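Local coordinates for putative polysaccharide deacetylase (Bdellovibrio bacteriovorus HD100, PDB 5JP6), which probably removes N-acetyl groups from peptidoglycan sugars as a zinc-binding carbohydrate esterase of family 4, in a bacterium that preys on other bacteria, at residues Asp36-Gln41 and Trp308-Asn313; Asn59-Phe64 and Glu100-Leu105; Gln88-Phe93 and Ala115-His120; Gly132-Ala137 and Arg340-Met345. The protein carries 1 engineered substitution. One frame throughout, in Å; residues are numbered along the deposited sequence.

Contact 1: Asp36-Gln41 and Trp308-Asn313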
loop_
_atom_site.group_PDB
_atom_site.type_symbol
_atom_site.label_atom_id
_atom_site.label_comp_id
_atom_site.label_asym_id
_atom_site.label_seq_id
_atom_site.Cartn_x
_atom_site.Cartn_y
_atom_site.Cartn_z
ATOM N N ASP A 36 13.665 -11.306 -8.896
ATOM C CA ASP A 36 13.000 -11.782 -7.665
ATOM C C ASP A 36 11.509 -11.411 -7.683
ATOM O O ASP A 36 10.665 -12.178 -7.212
ATOM C CB ASP A 36 13.622 -11.191 -6.397
ATOM C CG ASP A 36 14.950 -11.791 -6.038
ATOM O OD1 ASP A 36 15.429 -12.659 -6.789
ATOM O OD2 ASP A 36 15.507 -11.396 -4.982
ATOM N N ASN A 37 11.183 -10.241 -8.227
ATOM C CA ASN A 37 9.791 -9.816 -8.297
ATOM C C ASN A 37 8.978 -10.757 -9.192
ATOM O O ASN A 37 7.823 -11.048 -8.935
ATOM C CB ASN A 37 9.689 -8.392 -8.821
ATOM C CG ASN A 37 8.270 -7.867 -8.782
ATOM O OD1 ASN A 37 7.563 -7.888 -9.758
ATOM N ND2 ASN A 37 7.877 -7.367 -7.624
ATOM N N GLN A 38 9.595 -11.241 -10.247
ATOM C CA GLN A 38 8.918 -12.164 -11.114
ATOM C C GLN A 38 8.870 -13.601 -10.611
ATOM O O GLN A 38 7.890 -14.294 -10.860
ATOM C CB GLN A 38 9.545 -12.063 -12.493
ATOM C CG GLN A 38 9.189 -10.749 -13.201
ATOM C CD GLN A 38 7.693 -10.335 -13.075
ATOM O OE1 GLN A 38 6.773 -10.966 -13.674
ATOM N NE2 GLN A 38 7.439 -9.273 -12.308
ATOM N N SER A 39 9.893 -14.047 -9.890
ATOM C CA SER A 39 9.961 -15.443 -9.486
ATOM C C SER A 39 9.229 -15.705 -8.143
ATOM O O SER A 39 8.835 -16.858 -7.859
ATOM C CB SER A 39 11.428 -15.907 -9.464
ATOM O OG SER A 39 12.160 -15.260 -8.448
ATOM N N ALA A 40 9.014 -14.654 -7.346
ATOM C CA ALA A 40 8.281 -14.796 -6.072
ATOM C C ALA A 40 6.884 -15.374 -6.304
ATOM O O ALA A 40 6.174 -14.896 -7.179
ATOM C CB ALA A 40 8.195 -13.458 -5.350
ATOM N N GLN A 41 6.496 -16.421 -5.565
ATOM C CA GLN A 41 5.176 -17.006 -5.766
ATOM C C GLN A 41 4.147 -16.358 -4.871
ATOM O O GLN A 41 2.947 -16.442 -5.127
ATOM C CB GLN A 41 5.179 -18.512 -5.518
ATOM C CG GLN A 41 5.796 -19.299 -6.651
ATOM C CD GLN A 41 6.450 -20.564 -6.151
ATOM O OE1 GLN A 41 6.014 -21.658 -6.468
ATOM N NE2 GLN A 41 7.493 -20.415 -5.340
ATOM N N TRP A 308 1.861 -6.047 -5.642
ATOM C CA TRP A 308 3.329 -5.937 -5.439
ATOM C C TRP A 308 4.105 -6.395 -6.683
ATOM O O TRP A 308 5.294 -6.080 -6.823
ATOM C CB TRP A 308 3.750 -6.768 -4.215
ATOM C CG TRP A 308 3.345 -8.215 -4.281
ATOM C CD1 TRP A 308 2.214 -8.776 -3.764
ATOM C CD2 TRP A 308 4.075 -9.288 -4.912
ATOM N NE1 TRP A 308 2.186 -10.113 -4.047
ATOM C CE2 TRP A 308 3.303 -10.454 -4.759
ATOM C CE3 TRP A 308 5.276 -9.364 -5.625
ATOM C CZ2 TRP A 308 3.716 -11.685 -5.243
ATOM C CZ3 TRP A 308 5.667 -10.598 -6.123
ATOM C CH2 TRP A 308 4.899 -11.732 -5.917
ATOM N N ARG A 309 3.473 -7.207 -7.538
ATOM C CA ARG A 309 4.162 -7.788 -8.688
ATOM C C ARG A 309 4.062 -6.857 -9.892
ATOM O O ARG A 309 2.990 -6.410 -10.259
ATOM C CB ARG A 309 3.588 -9.182 -9.010
ATOM C CG ARG A 309 4.523 -9.979 -9.903
ATOM C CD ARG A 309 3.877 -11.197 -10.493
ATOM N NE ARG A 309 3.443 -12.159 -9.508
ATOM C CZ ARG A 309 4.232 -13.058 -8.919
ATOM N NH1 ARG A 309 5.551 -13.033 -9.129
ATOM N NH2 ARG A 309 3.695 -13.951 -8.099
ATOM N N THR A 310 5.181 -6.564 -10.517
ATOM C CA THR A 310 5.185 -5.821 -11.773
ATOM C C THR A 310 4.376 -6.618 -12.787
ATOM O O THR A 310 4.624 -7.821 -13.019
ATOM C CB THR A 310 6.591 -5.572 -12.301
ATOM O OG1 THR A 310 7.367 -4.900 -11.311
ATOM C CG2 THR A 310 6.577 -4.737 -13.606
ATOM N N GLN A 311 3.438 -5.919 -13.420
ATOM C CA GLN A 311 2.524 -6.542 -14.378
ATOM C C GLN A 311 1.761 -5.427 -15.072
ATOM O O GLN A 311 1.755 -4.290 -14.578
ATOM C CB GLN A 311 1.548 -7.452 -13.687
ATOM C CG GLN A 311 0.633 -6.756 -12.685
ATOM C CD GLN A 311 -0.035 -7.732 -11.729
ATOM O OE1 GLN A 311 -0.895 -8.520 -12.131
ATOM N NE2 GLN A 311 0.371 -7.702 -10.481
ATOM N N SER A 312 1.102 -5.747 -16.174
ATOM C CA SER A 312 0.274 -4.757 -16.867
ATOM C C SER A 312 -0.937 -4.380 -16.024
ATOM O O SER A 312 -1.377 -5.147 -15.151
ATOM C CB SER A 312 -0.188 -5.312 -18.206
ATOM O OG SER A 312 -0.993 -6.464 -18.048
ATOM N N ASN A 313 -1.518 -3.222 -16.319
ATOM C CA ASN A 313 -2.772 -2.863 -15.683
ATOM C C ASN A 313 -3.827 -3.939 -15.906
ATOM O O ASN A 313 -4.568 -4.303 -14.997
ATOM C CB ASN A 313 -3.331 -1.584 -16.283
ATOM C CG ASN A 313 -2.573 -0.319 -15.907
ATOM O OD1 ASN A 313 -1.448 -0.338 -15.497
ATOM N ND2 ASN A 313 -3.239 0.825 -16.155
#
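Asn-37 lays its amide across the backbone of Trp-308 and Thr-310 and uses both ends of it. Asn-37 OD1 takes the Thr-310 N-H at 2.8 Å on a lone pair, while ND2 gives to Trp-308 O at 3.0 Å, in the plane of its own amide. An asparagine suits this place because one flat group offers an acceptor and a donor to a chain in neither helix nor strand; with CG anti to the backbone N (chi1 -174°) the amide is carried off the helix toward that chain, its plane 76° from the Trp-308 ring. Beside it, Gln-38 NE2 reaches Thr-310 O at 3.2 Å. Arg-309 points the other way across the contact: its guanidinium, with Trp-308 CH2 over one face, meets Ala-40 O at its edge, NH1 and NH2 each 2.8 Å from that oxygen, at the first residue beyond the helix. The small Ala-40 CB rests 3.8 Å from Trp-308 CH2. Trp-308 also stacks on Trp-46, and its side chain is about 7 Å from that of the zinc ligand Tyr-280. The contact joins the end of helix 24-39, beside helix 43-47, to the loop between strand 303-304 and helix 313-327.

Contact 2: Asn59-Phe64 and Glu100-Leu105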
loop_
_atom_site.group_PDB
_atom_site.type_symbol
_atom_site.label_atom_id
_atom_site.label_comp_id
_atom_site.label_asym_id
_atom_site.label_seq_id
_atom_site.Cartn_x
_atom_site.Cartn_y
_atom_site.Cartn_z
ATOM N N ASN A 59 20.369 1.056 1.356
ATOM C CA ASN A 59 21.783 0.716 1.412
ATOM C C ASN A 59 22.628 1.633 0.539
ATOM O O ASN A 59 23.696 2.047 0.953
ATOM C CB ASN A 59 22.010 -0.720 0.979
ATOM C CG ASN A 59 23.482 -1.089 0.991
ATOM O OD1 ASN A 59 24.137 -1.086 2.045
ATOM N ND2 ASN A 59 24.027 -1.341 -0.172
ATOM N N TRP A 60 22.149 1.952 -0.664
ATOM C CA TRP A 60 22.883 2.886 -1.537
ATOM C C TRP A 60 22.988 4.281 -0.919
ATOM O O TRP A 60 24.014 4.922 -1.043
ATOM C CB TRP A 60 22.294 2.955 -2.968
ATOM C CG TRP A 60 22.536 1.690 -3.735
ATOM C CD1 TRP A 60 23.660 0.881 -3.667
ATOM C CD2 TRP A 60 21.680 1.094 -4.704
ATOM N NE1 TRP A 60 23.525 -0.180 -4.509
ATOM C CE2 TRP A 60 22.323 -0.090 -5.156
ATOM C CE3 TRP A 60 20.428 1.425 -5.229
ATOM C CZ2 TRP A 60 21.762 -0.933 -6.113
ATOM C CZ3 TRP A 60 19.875 0.588 -6.178
ATOM C CH2 TRP A 60 20.537 -0.589 -6.615
ATOM N N ARG A 61 21.947 4.748 -0.241
ATOM C CA ARG A 61 22.066 6.023 0.436
ATOM C C ARG A 61 23.171 5.955 1.482
ATOM O O ARG A 61 23.917 6.918 1.636
ATOM C CB ARG A 61 20.763 6.455 1.086
ATOM C CG ARG A 61 19.694 6.888 0.128
ATOM C CD ARG A 61 18.541 7.614 0.802
ATOM N NE ARG A 61 17.976 6.866 1.911
ATOM C CZ ARG A 61 17.009 5.951 1.795
ATOM N NH1 ARG A 61 16.509 5.619 0.603
ATOM N NH2 ARG A 61 16.557 5.332 2.872
ATOM N N HIS A 62 23.252 4.842 2.224
ATOM C CA HIS A 62 24.296 4.687 3.238
ATOM C C HIS A 62 25.688 4.661 2.605
ATOM O O HIS A 62 26.593 5.378 3.034
ATOM C CB HIS A 62 24.052 3.449 4.078
ATOM C CG HIS A 62 25.053 3.262 5.162
ATOM N ND1 HIS A 62 24.950 3.905 6.378
ATOM C CD2 HIS A 62 26.207 2.554 5.200
ATOM C CE1 HIS A 62 25.980 3.570 7.134
ATOM N NE2 HIS A 62 26.757 2.750 6.441
ATOM N N GLU A 63 25.846 3.888 1.535
ATOM C CA GLU A 63 27.142 3.801 0.856
ATOM C C GLU A 63 27.598 5.148 0.309
ATOM O O GLU A 63 28.772 5.514 0.400
ATOM C CB GLU A 63 27.083 2.774 -0.274
ATOM C CG GLU A 63 26.855 1.365 0.252
ATOM C CD GLU A 63 26.830 0.313 -0.823
ATOM O OE1 GLU A 63 26.741 0.654 -2.033
ATOM O OE2 GLU A 63 26.917 -0.874 -0.439
ATOM N N PHE A 64 26.634 5.872 -0.253
ATOM C CA PHE A 64 26.851 7.199 -0.819
ATOM C C PHE A 64 27.290 8.190 0.263
ATOM O O PHE A 64 28.199 8.979 0.073
ATOM C CB PHE A 64 25.553 7.609 -1.512
ATOM C CG PHE A 64 25.620 8.870 -2.323
ATOM C CD1 PHE A 64 25.481 10.113 -1.715
ATOM C CD2 PHE A 64 25.753 8.824 -3.707
ATOM C CE1 PHE A 64 25.505 11.265 -2.453
ATOM C CE2 PHE A 64 25.751 9.983 -4.441
ATOM C CZ PHE A 64 25.630 11.201 -3.820
ATOM N N GLU A 100 12.207 11.790 -2.454
ATOM C CA GLU A 100 13.202 12.886 -2.295
ATOM C C GLU A 100 14.427 12.474 -1.465
ATOM O O GLU A 100 15.460 13.090 -1.610
ATOM C CB GLU A 100 12.570 14.167 -1.756
ATOM C CG GLU A 100 11.721 14.955 -2.772
ATOM C CD GLU A 100 12.470 15.467 -4.026
ATOM O OE1 GLU A 100 13.732 15.414 -4.110
ATOM O OE2 GLU A 100 11.764 15.931 -4.965
ATOM N N ASN A 101 14.337 11.461 -0.592
ATOM C CA ASN A 101 15.521 10.976 0.143
ATOM C C ASN A 101 16.604 10.462 -0.804
ATOM O O ASN A 101 17.777 10.488 -0.445
ATOM C CB ASN A 101 15.178 9.926 1.171
ATOM C CG ASN A 101 14.489 10.513 2.386
ATOM O OD1 ASN A 101 14.567 11.739 2.675
ATOM N ND2 ASN A 101 13.827 9.658 3.109
ATOM N N ASN A 102 16.209 10.060 -2.004
ATOM C CA ASN A 102 17.129 9.490 -2.991
ATOM C C ASN A 102 17.603 10.517 -4.041
ATOM O O ASN A 102 18.267 10.163 -5.027
ATOM C CB ASN A 102 16.449 8.319 -3.707
ATOM C CG ASN A 102 16.207 7.163 -2.792
ATOM O OD1 ASN A 102 17.034 6.886 -1.892
ATOM N ND2 ASN A 102 15.094 6.483 -2.987
ATOM N N ARG A 103 17.292 11.783 -3.784
ATOM C CA ARG A 103 17.498 12.859 -4.760
ATOM C C ARG A 103 18.914 12.841 -5.322
ATOM O O ARG A 103 19.116 12.971 -6.552
ATOM C CB ARG A 103 17.175 14.241 -4.138
ATOM C CG ARG A 103 17.340 15.392 -5.115
ATOM C CD ARG A 103 17.600 16.737 -4.448
ATOM N NE ARG A 103 18.804 16.733 -3.595
ATOM C CZ ARG A 103 20.074 16.660 -4.025
ATOM N NH1 ARG A 103 20.373 16.558 -5.330
ATOM N NH2 ARG A 103 21.057 16.672 -3.134
ATOM N N ALA A 104 19.921 12.733 -4.442
ATOM C CA ALA A 104 21.318 12.816 -4.923
ATOM C C ALA A 104 21.738 11.618 -5.743
ATOM O O ALA A 104 22.611 11.720 -6.601
ATOM C CB ALA A 104 22.274 13.017 -3.776
ATOM N N LEU A 105 21.138 10.472 -5.463
ATOM C CA LEU A 105 21.436 9.261 -6.232
ATOM C C LEU A 105 20.946 9.323 -7.668
ATOM O O LEU A 105 21.608 8.812 -8.583
ATOM C CB LEU A 105 20.846 8.029 -5.563
ATOM C CG LEU A 105 21.510 7.550 -4.279
ATOM C CD1 LEU A 105 20.711 6.455 -3.601
ATOM C CD2 LEU A 105 22.900 7.041 -4.516
#
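Asn-102 OD1 receives Arg-61 NH1 in a nearly straight hydrogen bond of 2.8 Å (165° at the hydrogen), the polar edge of a contact of helix 53-66 with the 3-10 turn and helix start at 100-105, in the helical N-terminal part of the chain. The oxygen lies close to the guanidinium plane, whereas NH1 is tilted from the plane of the asparagine carbonyl. A bend at chi3 (-53°) turns the arginine tip toward Asn-102, and Arg-61 CD lies 3.2 Å from Asn-101 O. Asn-102 stands at the N-cap position of helix 103-106 but makes no capping bond with its side chain; ND2 gives instead to the backbone O of Glu-96, which probably helps hold OD1 toward the arginine. Next to this pair the contact turns apolar. Leu-105 lays its two methyls against helix 53-66, the branched end touching three residues: CD1 meets Trp-60 CB and Arg-61 CG, both at 3.9 Å, and CD2 approaches Phe-64. The Trp-60 indole leads away toward helices 24-39 and 71-83. Ala-104 offers only a methyl to the far end of the Phe-64 ring. Ala-104 CB is 3.8 Å from Phe-64 CZ, while Leu-105 CD2 lies 3.5 Å from Phe-64 CD2.

Contact 3: Gln88-Phe93 and Ala115-His120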
loop_
_atom_site.group_PDB
_atom_site.type_symbol
_atom_site.label_atom_id
_atom_site.label_comp_id
_atom_site.label_asym_id
_atom_site.label_seq_id
_atom_site.Cartn_x
_atom_site.Cartn_y
_atom_site.Cartn_z
ATOM N N GLN A 88 8.207 -0.960 -18.393
ATOM C CA GLN A 88 7.292 -1.663 -17.470
ATOM C C GLN A 88 8.115 -2.126 -16.229
ATOM O O GLN A 88 7.638 -2.053 -15.089
ATOM C CB GLN A 88 6.544 -2.851 -18.115
ATOM C CG GLN A 88 5.538 -3.518 -17.170
ATOM C CD GLN A 88 4.634 -4.469 -17.861
ATOM O OE1 GLN A 88 3.822 -4.064 -18.686
ATOM N NE2 GLN A 88 4.774 -5.746 -17.545
ATOM N N ASP A 89 9.326 -2.661 -16.447
ATOM C CA ASP A 89 10.176 -3.084 -15.343
ATOM C C ASP A 89 10.678 -1.934 -14.478
ATOM O O ASP A 89 10.812 -2.077 -13.234
ATOM C CB ASP A 89 11.360 -3.886 -15.847
ATOM C CG ASP A 89 10.954 -5.236 -16.334
ATOM O OD1 ASP A 89 9.959 -5.794 -15.789
ATOM O OD2 ASP A 89 11.547 -5.728 -17.318
ATOM N N LEU A 90 10.919 -0.805 -15.119
ATOM C CA LEU A 90 11.346 0.384 -14.414
ATOM C C LEU A 90 10.296 0.805 -13.338
ATOM O O LEU A 90 10.650 1.370 -12.288
ATOM C CB LEU A 90 11.619 1.529 -15.388
ATOM C CG LEU A 90 12.151 2.836 -14.801
ATOM C CD1 LEU A 90 13.483 2.622 -14.087
ATOM C CD2 LEU A 90 12.285 3.860 -15.932
ATOM N N THR A 91 9.022 0.488 -13.589
ATOM C CA THR A 91 7.980 0.824 -12.611
ATOM C C THR A 91 8.252 0.242 -11.223
ATOM O O THR A 91 7.775 0.772 -10.226
ATOM C CB THR A 91 6.529 0.489 -13.046
ATOM O OG1 THR A 91 6.318 -0.926 -13.114
ATOM C CG2 THR A 91 6.217 1.159 -14.379
ATOM N N LEU A 92 9.017 -0.845 -11.155
ATOM C CA LEU A 92 9.375 -1.443 -9.869
ATOM C C LEU A 92 10.170 -0.462 -8.978
ATOM O O LEU A 92 10.141 -0.574 -7.762
ATOM C CB LEU A 92 10.185 -2.721 -10.104
ATOM C CG LEU A 92 10.472 -3.589 -8.899
ATOM C CD1 LEU A 92 9.201 -4.146 -8.267
ATOM C CD2 LEU A 92 11.377 -4.738 -9.318
ATOM N N PHE A 93 10.914 0.442 -9.614
ATOM C CA PHE A 93 11.781 1.395 -8.926
ATOM C C PHE A 93 11.189 2.794 -8.844
ATOM O O PHE A 93 11.834 3.708 -8.369
ATOM C CB PHE A 93 13.127 1.449 -9.659
ATOM C CG PHE A 93 13.913 0.195 -9.560
ATOM C CD1 PHE A 93 14.761 -0.020 -8.467
ATOM C CD2 PHE A 93 13.809 -0.787 -10.558
ATOM C CE1 PHE A 93 15.476 -1.198 -8.358
ATOM C CE2 PHE A 93 14.550 -1.955 -10.449
ATOM C CZ PHE A 93 15.367 -2.161 -9.343
ATOM N N ALA A 115 9.856 10.207 -17.072
ATOM C CA ALA A 115 9.184 10.333 -18.363
ATOM C C ALA A 115 8.881 8.912 -18.929
ATOM O O ALA A 115 7.823 8.677 -19.506
ATOM C CB ALA A 115 10.021 11.180 -19.341
ATOM N N GLN A 116 9.820 7.967 -18.780
ATOM C CA GLN A 116 9.649 6.583 -19.277
ATOM C C GLN A 116 8.492 5.926 -18.536
ATOM O O GLN A 116 7.637 5.300 -19.148
ATOM C CB GLN A 116 10.935 5.727 -19.105
ATOM C CG GLN A 116 12.029 5.987 -20.111
ATOM C CD GLN A 116 11.622 5.512 -21.485
ATOM O OE1 GLN A 116 11.416 6.329 -22.395
ATOM N NE2 GLN A 116 11.431 4.179 -21.641
ATOM N N VAL A 117 8.455 6.088 -17.208
ATOM C CA VAL A 117 7.389 5.487 -16.423
ATOM C C VAL A 117 6.035 6.118 -16.731
ATOM O O VAL A 117 5.024 5.413 -16.910
ATOM C CB VAL A 117 7.747 5.527 -14.905
ATOM C CG1 VAL A 117 6.570 5.236 -14.064
ATOM C CG2 VAL A 117 8.909 4.562 -14.650
ATOM N N ASP A 118 6.007 7.444 -16.830
ATOM C CA ASP A 118 4.773 8.122 -17.130
ATOM C C ASP A 118 4.226 7.754 -18.515
ATOM O O ASP A 118 3.018 7.591 -18.696
ATOM C CB ASP A 118 4.930 9.629 -16.986
ATOM C CG ASP A 118 5.138 10.084 -15.549
ATOM O OD1 ASP A 118 4.988 9.283 -14.597
ATOM O OD2 ASP A 118 5.482 11.289 -15.360
ATOM N N GLU A 119 5.111 7.604 -19.489
ATOM C CA GLU A 119 4.723 7.195 -20.849
ATOM C C GLU A 119 4.169 5.757 -20.839
ATOM O O GLU A 119 3.166 5.448 -21.495
ATOM C CB GLU A 119 5.923 7.296 -21.802
ATOM C CG GLU A 119 5.612 6.793 -23.185
ATOM C CD GLU A 119 6.784 6.976 -24.140
ATOM O OE1 GLU A 119 7.961 6.880 -23.724
ATOM O OE2 GLU A 119 6.526 7.206 -25.317
ATOM N N HIS A 120 4.770 4.902 -20.005
ATOM C CA HIS A 120 4.265 3.528 -19.844
ATOM C C HIS A 120 2.820 3.573 -19.328
ATOM O O HIS A 120 1.930 2.936 -19.898
ATOM C CB HIS A 120 5.144 2.726 -18.889
ATOM C CG HIS A 120 4.498 1.475 -18.396
ATOM N ND1 HIS A 120 4.475 0.306 -19.123
ATOM C CD2 HIS A 120 3.824 1.218 -17.256
ATOM C CE1 HIS A 120 3.823 -0.622 -18.448
ATOM N NE2 HIS A 120 3.426 -0.093 -17.310
#
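Two helical elements of the N-terminal region, the short helix at 87-90 with the residues that follow and the long helix 110-126, pack here mainly through side chains, with no hydrogen bond between the segments. Leu-90 and Val-117 make the apolar part, their side chains crossing at about a right angle. Leu-90 CG is 3.7 Å from Val-117 CG2, and its CD2 reaches the same methyl and also Gln-116 CB, the aliphatic start of a side chain whose polar end can stay near the surface. A branched valine suits this spot, since CG2 faces Leu-90 while CG1 turns to the methyl of Thr-91. One turn further on, His-120 presents one ring face to Gln-88: the CA of Gln-88 sits over the imidazole, 4.0 Å from its centroid and 22° off the normal, a CH-pi contact. The extended glutamine chain then runs on past the ring, Gln-88 CB 3.5 Å from His-120 CE1, its amide plane turned 73° from the imidazole. His-120 NE2 is hydrogen-bonded to Arg-340 NH1, which probably limits how the imidazole can turn. Thr-91 is two-faced. Its OG1, held between the backbone N and the carbonyl carbon (chi1 68°), returns to Gln-88 O at 2.6 Å and has a weak second bond with Arg-340 NH2. That leaves the methyl for the other helix: Thr-91 CG2 lies 3.7 Å from His-120 CD2.

Contact 4: Gly132-Ala137 and Arg340-Met345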
loop_
_atom_site.group_PDB
_atom_site.type_symbol
_atom_site.label_atom_id
_atom_site.label_comp_id
_atom_site.label_asym_id
_atom_site.label_seq_id
_atom_site.Cartn_x
_atom_site.Cartn_y
_atom_site.Cartn_z
ATOM N N GLY A 132 -7.746 5.777 -15.059
ATOM C CA GLY A 132 -7.368 6.479 -13.876
ATOM C C GLY A 132 -6.077 7.238 -14.093
ATOM O O GLY A 132 -5.606 7.317 -15.204
ATOM N N HIS A 133 -5.575 7.869 -13.044
ATOM C CA HIS A 133 -4.320 8.570 -13.086
ATOM C C HIS A 133 -3.831 8.747 -11.668
ATOM O O HIS A 133 -4.490 9.417 -10.866
ATOM C CB HIS A 133 -4.433 9.944 -13.724
ATOM C CG HIS A 133 -3.176 10.382 -14.370
ATOM N ND1 HIS A 133 -1.982 10.448 -13.692
ATOM C CD2 HIS A 133 -2.921 10.771 -15.638
ATOM C CE1 HIS A 133 -1.035 10.837 -14.526
ATOM N NE2 HIS A 133 -1.583 11.046 -15.716
ATOM N N ALA A 134 -2.657 8.199 -11.387
ATOM C CA ALA A 134 -2.135 8.265 -10.041
ATOM C C ALA A 134 -1.532 9.604 -9.675
ATOM O O ALA A 134 -1.288 9.842 -8.507
ATOM C CB ALA A 134 -1.098 7.198 -9.819
ATOM N N LEU A 135 -1.208 10.433 -10.669
ATOM C CA LEU A 135 -0.391 11.622 -10.454
ATOM C C LEU A 135 -1.190 12.917 -10.468
ATOM O O LEU A 135 -0.685 13.981 -10.038
ATOM C CB LEU A 135 0.722 11.759 -11.481
ATOM C CG LEU A 135 1.586 10.583 -11.710
ATOM C CD1 LEU A 135 2.670 10.960 -12.709
ATOM C CD2 LEU A 135 2.172 10.066 -10.400
ATOM N N LYS A 136 -2.376 12.878 -11.068
ATOM C CA LYS A 136 -3.164 14.094 -11.186
ATOM C C LYS A 136 -4.621 13.806 -11.040
ATOM O O LYS A 136 -5.054 12.657 -11.171
ATOM C CB LYS A 136 -2.919 14.781 -12.502
ATOM C CG LYS A 136 -3.486 14.066 -13.703
ATOM C CD LYS A 136 -3.262 14.906 -14.982
ATOM C CE LYS A 136 -2.127 14.329 -15.811
ATOM N NZ LYS A 136 -0.816 14.401 -15.111
ATOM N N ALA A 137 -5.357 14.884 -10.739
ATOM C CA ALA A 137 -6.729 14.777 -10.269
ATOM C C ALA A 137 -7.632 14.672 -11.456
ATOM O O ALA A 137 -7.798 15.629 -12.221
ATOM C CB ALA A 137 -7.113 15.959 -9.376
ATOM N N ARG A 340 0.332 1.455 -9.677
ATOM C CA ARG A 340 -0.569 0.805 -10.632
ATOM C C ARG A 340 -1.933 0.535 -10.006
ATOM O O ARG A 340 -2.931 0.570 -10.690
ATOM C CB ARG A 340 0.045 -0.474 -11.158
ATOM C CG ARG A 340 -0.663 -1.052 -12.361
ATOM C CD ARG A 340 0.157 -2.205 -12.932
ATOM N NE ARG A 340 1.551 -1.896 -13.195
ATOM C CZ ARG A 340 2.065 -1.464 -14.361
ATOM N NH1 ARG A 340 1.305 -1.177 -15.393
ATOM N NH2 ARG A 340 3.360 -1.316 -14.480
ATOM N N THR A 341 -1.947 0.317 -8.696
ATOM C CA THR A 341 -3.214 0.163 -7.987
ATOM C C THR A 341 -4.070 1.419 -8.064
ATOM O O THR A 341 -5.305 1.335 -8.306
ATOM C CB THR A 341 -2.952 -0.288 -6.552
ATOM O OG1 THR A 341 -2.296 -1.558 -6.584
ATOM C CG2 THR A 341 -4.239 -0.379 -5.705
ATOM N N ALA A 342 -3.442 2.589 -7.909
ATOM C CA ALA A 342 -4.185 3.858 -8.081
ATOM C C ALA A 342 -4.654 3.976 -9.554
ATOM O O ALA A 342 -5.799 4.403 -9.822
ATOM C CB ALA A 342 -3.347 5.055 -7.648
ATOM N N GLU A 343 -3.801 3.585 -10.524
ATOM C CA GLU A 343 -4.162 3.722 -11.919
ATOM C C GLU A 343 -5.390 2.891 -12.284
ATOM O O GLU A 343 -6.152 3.289 -13.157
ATOM C CB GLU A 343 -2.994 3.289 -12.827
ATOM C CG GLU A 343 -1.749 4.156 -12.732
ATOM C CD GLU A 343 -1.858 5.455 -13.510
ATOM O OE1 GLU A 343 -2.637 5.574 -14.493
ATOM O OE2 GLU A 343 -1.091 6.400 -13.161
ATOM N N ILE A 344 -5.535 1.710 -11.661
ATOM C CA ILE A 344 -6.645 0.817 -11.997
ATOM C C ILE A 344 -7.858 0.963 -11.076
ATOM O O ILE A 344 -8.875 0.301 -11.301
ATOM C CB ILE A 344 -6.225 -0.666 -12.038
ATOM C CG1 ILE A 344 -5.814 -1.194 -10.652
ATOM C CG2 ILE A 344 -5.113 -0.862 -13.073
ATOM C CD1 ILE A 344 -6.199 -2.628 -10.428
ATOM N N MET A 345 -7.781 1.862 -10.088
ATOM C CA MET A 345 -8.824 1.855 -9.068
ATOM C C MET A 345 -10.219 2.211 -9.623
ATOM O O MET A 345 -11.205 1.507 -9.321
ATOM C CB MET A 345 -8.432 2.702 -7.864
ATOM C CG MET A 345 -9.353 2.526 -6.648
ATOM S SD MET A 345 -9.514 0.807 -6.068
ATOM C CE MET A 345 -7.812 0.322 -5.820
HETATM O O HOH W 1 -5.489 4.002 -15.719
HETATM O O HOH W 2 -6.847 6.840 -10.718
#
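Gly-132 and Ala-134, in an irregular loop, run alongside the first turns of helix 339-354 in the NodB domain, with CA atoms 4.7 Å apart for Gly-132 and Glu-343 and 5.2 Å for Ala-134 and Ala-342. At such a spacing the lack of a side chain at Gly-132 matters: a CB there would collide with Glu-343 O, whereas its CA instead makes a CA-H...O contact with that oxygen. Two waters bridge the backbones. One accepts from His-133 N and donates to Ala-342 O, both at 2.8 Å; the other accepts from Gly-132 N and lies 2.7 Å from Glu-343 O.

Glu-343 is the polar centre. Bent at chi2 (-79°), its chain folds over toward the loop, and OE2 takes the Ala-134 N-H at 3.0 Å in a nearly straight bond, the donor standing above the carboxylate plane. Arg-339 forms a salt bridge with the same oxygen and Arg-125 of helix 110-126 with OE1, so this buried acid is held by two arginines as well as the loop, which would be expected to keep it ionised. His-133 points away from the helix and uses ND1 to accept from Leu-135 N, tightening the loop's own turn. Next along, two small residues face each other, the methyls of Ala-134 and Ala-342 meeting with CB atoms 3.8 Å apart.

Contact 4 is the most buried, and contacts 1 to 3 are only partly so. Contacts 2 and 3 lie within the helical N-terminal region and rest on leucine, valine and aromatic side chains together with the aliphatic parts of Arg-61 and Gln-88, with one hydrogen bond in contact 2 and none in contact 3. Contacts 1 and 4 join helix 24-39 and the loop after helix 110-126 to loop 308-313 and helix 339-354, where amides, a guanidinium or a carboxylate bind backbone. From contact 4, Arg-340 reaches Asn-313 of contact 1 and His-120 of contact 3. Contact 2 touches none, its nearest atoms about 5 Å from contact 3 and about 12 Å from contacts 1 and 4.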